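Local atomic coordinates of putative esterase (Bacteroides intestinalis DSM 17393, PDB entry 5VOL), a protein that probably hydrolyses feruloyl esters of arabinoxylan as a family 1 carbohydrate esterase and binds calcium. Residues 17-22 against 110-116. Numbering follows the deposited sequence.
Sequences LFSKVL and TFFYTEF
The carboxylate of E115 reaches from helix 108-123 to the turn that follows strand 11-19 and is gripped there through both oxygens. S19 OG donates to E115 OE1 at 2.5 Å, while the backbone N of K20 donates to E115 OE2 at 2.9 Å with a bent N-H...O angle of 138°, both through syn lone pairs. V21 N adds a weak, straighter bond to OE2. The E115 chain, extended beyond CG (chi2 -178°), carries the carboxylate across. V21 CG2 lies 3.6 Å from E115 OE1, and the V21 side chain crosses that of T110 at about a right angle. L22 CD1 lies 3.7 Å from F111 CG. L17 CD2 meets the edge of the F116 ring at 4.2 Å from CD1. In this alpha/beta-hydrolase fold the contact ties edge strand 11-19 of the central sheet to the helix. Shortening E115 to alanine would probably leave S19 OG and the N-H groups of K20 and V21 without their helix partner, and the turn freer. S19 is oriented by an ST motif, its OG accepting from L22 N at 3.0 Å. F111 O accepts the alpha-helical bond from E115 N and a pi-type one from F116 N. Beyond, Y108 meets the F111 ring edge-to-face.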
loop_
_atom_site.group_PDB
_atom_site.type_symbol
_atom_site.label_atom_id
_atom_site.label_comp_id
_atom_site.label_asym_id
_atom_site.label_seq_id
_atom_site.Cartn_x
_atom_site.Cartn_y
_atom_site.Cartn_z
ATOM N N LEU C 17 30.477 23.898 -1.483
ATOM C CA LEU C 17 31.708 23.757 -0.726
ATOM C C LEU C 17 32.881 23.684 -1.703
ATOM O O LEU C 17 32.818 22.951 -2.691
ATOM C CB LEU C 17 31.655 22.500 0.135
ATOM C CG LEU C 17 32.953 22.119 0.826
ATOM C CD1 LEU C 17 33.362 23.204 1.821
ATOM C CD2 LEU C 17 32.812 20.775 1.503
ATOM N N PHE C 18 33.948 24.435 -1.463
ATOM C CA PHE C 18 35.107 24.285 -2.341
ATOM C C PHE C 18 35.984 23.122 -1.901
ATOM O O PHE C 18 36.414 23.063 -0.760
ATOM C CB PHE C 18 35.954 25.554 -2.405
ATOM C CG PHE C 18 37.156 25.403 -3.299
ATOM C CD1 PHE C 18 37.015 25.489 -4.674
ATOM C CD2 PHE C 18 38.407 25.113 -2.769
ATOM C CE1 PHE C 18 38.112 25.328 -5.515
ATOM C CE2 PHE C 18 39.506 24.950 -3.601
ATOM C CZ PHE C 18 39.354 25.058 -4.982
ATOM N N SER C 19 36.248 22.194 -2.814
ATOM C CA SER C 19 37.076 21.033 -2.498
ATOM C C SER C 19 38.518 21.220 -2.976
ATOM O O SER C 19 38.755 21.420 -4.171
ATOM C CB SER C 19 36.490 19.777 -3.132
ATOM O OG SER C 19 37.394 18.685 -3.054
ATOM N N LYS C 20 39.464 21.129 -2.042
ATOM C CA LYS C 20 40.891 21.150 -2.349
ATOM C C LYS C 20 41.308 19.827 -2.973
ATOM O O LYS C 20 42.139 19.799 -3.880
ATOM C CB LYS C 20 41.722 21.412 -1.088
ATOM C CG LYS C 20 41.652 22.828 -0.545
ATOM C CD LYS C 20 42.295 22.886 0.837
ATOM C CE LYS C 20 42.144 24.248 1.503
ATOM N NZ LYS C 20 43.095 25.255 0.949
ATOM N N VAL C 21 40.739 18.729 -2.476
ATOM C CA VAL C 21 40.986 17.411 -3.061
ATOM C C VAL C 21 40.660 17.352 -4.564
ATOM O O VAL C 21 41.389 16.731 -5.346
ATOM C CB VAL C 21 40.167 16.315 -2.344
ATOM C CG1 VAL C 21 40.260 15.010 -3.106
ATOM C CG2 VAL C 21 40.643 16.146 -0.921
ATOM N N LEU C 22 39.566 17.998 -4.965
ATOM C CA LEU C 22 39.086 17.934 -6.346
ATOM C C LEU C 22 39.442 19.177 -7.149
ATOM O O LEU C 22 39.291 19.189 -8.367
ATOM C CB LEU C 22 37.559 17.755 -6.389
ATOM C CG LEU C 22 37.001 16.517 -5.698
ATOM C CD1 LEU C 22 35.454 16.585 -5.703
ATOM C CD2 LEU C 22 37.504 15.281 -6.418
ATOM N N THR C 110 37.527 10.602 -1.412
ATOM C CA THR C 110 38.384 11.296 -0.467
ATOM C C THR C 110 37.772 12.654 -0.149
ATOM O O THR C 110 37.799 13.101 0.997
ATOM C CB THR C 110 39.834 11.473 -1.023
ATOM O OG1 THR C 110 40.433 10.185 -1.195
ATOM C CG2 THR C 110 40.672 12.293 -0.068
ATOM N N PHE C 111 37.199 13.298 -1.165
ATOM C CA PHE C 111 36.468 14.544 -0.949
ATOM C C PHE C 111 35.283 14.304 0.003
ATOM O O PHE C 111 35.033 15.086 0.921
ATOM C CB PHE C 111 35.962 15.123 -2.275
ATOM C CG PHE C 111 34.685 15.926 -2.143
ATOM C CD1 PHE C 111 34.694 17.177 -1.552
ATOM C CD2 PHE C 111 33.479 15.415 -2.603
ATOM C CE1 PHE C 111 33.530 17.910 -1.425
ATOM C CE2 PHE C 111 32.315 16.142 -2.500
ATOM C CZ PHE C 111 32.328 17.386 -1.899
ATOM N N PHE C 112 34.550 13.223 -0.241
ATOM C CA PHE C 112 33.340 12.935 0.540
ATOM C C PHE C 112 33.669 12.783 2.029
ATOM O O PHE C 112 33.069 13.434 2.883
ATOM C CB PHE C 112 32.653 11.670 0.020
ATOM C CG PHE C 112 31.351 11.370 0.715
ATOM C CD1 PHE C 112 31.334 10.623 1.883
ATOM C CD2 PHE C 112 30.156 11.862 0.212
ATOM C CE1 PHE C 112 30.125 10.346 2.542
ATOM C CE2 PHE C 112 28.943 11.602 0.858
ATOM C CZ PHE C 112 28.930 10.845 2.026
ATOM N N TYR C 113 34.641 11.934 2.331
ATOM C CA TYR C 113 34.970 11.593 3.719
ATOM C C TYR C 113 35.888 12.552 4.466
ATOM O O TYR C 113 35.824 12.604 5.700
ATOM C CB TYR C 113 35.589 10.201 3.773
ATOM C CG TYR C 113 34.533 9.176 3.529
ATOM C CD1 TYR C 113 33.618 8.848 4.531
ATOM C CD2 TYR C 113 34.397 8.582 2.289
ATOM C CE1 TYR C 113 32.608 7.926 4.301
ATOM C CE2 TYR C 113 33.394 7.666 2.050
ATOM C CZ TYR C 113 32.505 7.343 3.059
ATOM O OH TYR C 113 31.512 6.430 2.809
ATOM N N THR C 114 36.741 13.301 3.761
ATOM C CA THR C 114 37.682 14.157 4.495
ATOM C C THR C 114 37.293 15.618 4.414
ATOM O O THR C 114 37.784 16.424 5.196
ATOM C CB THR C 114 39.143 14.013 3.992
ATOM O OG1 THR C 114 39.246 14.556 2.675
ATOM C CG2 THR C 114 39.577 12.544 3.972
ATOM N N GLU C 115 36.420 15.969 3.471
ATOM C CA GLU C 115 35.999 17.366 3.317
ATOM C C GLU C 115 34.477 17.554 3.463
ATOM O O GLU C 115 34.010 18.374 4.262
ATOM C CB GLU C 115 36.440 17.916 1.959
ATOM C CG GLU C 115 37.952 18.057 1.770
ATOM C CD GLU C 115 38.306 18.648 0.412
ATOM O OE1 GLU C 115 37.742 18.195 -0.610
ATOM O OE2 GLU C 115 39.141 19.578 0.363
ATOM N N PHE C 116 33.706 16.812 2.673
ATOM C CA PHE C 116 32.257 17.037 2.623
ATOM C C PHE C 116 31.580 16.646 3.930
ATOM O O PHE C 116 30.897 17.462 4.536
ATOM C CB PHE C 116 31.626 16.272 1.458
ATOM C CG PHE C 116 30.171 16.606 1.229
ATOM C CD1 PHE C 116 29.796 17.868 0.817
ATOM C CD2 PHE C 116 29.183 15.648 1.425
ATOM C CE1 PHE C 116 28.457 18.182 0.591
ATOM C CE2 PHE C 116 27.834 15.949 1.207
ATOM C CZ PHE C 116 27.470 17.217 0.793
#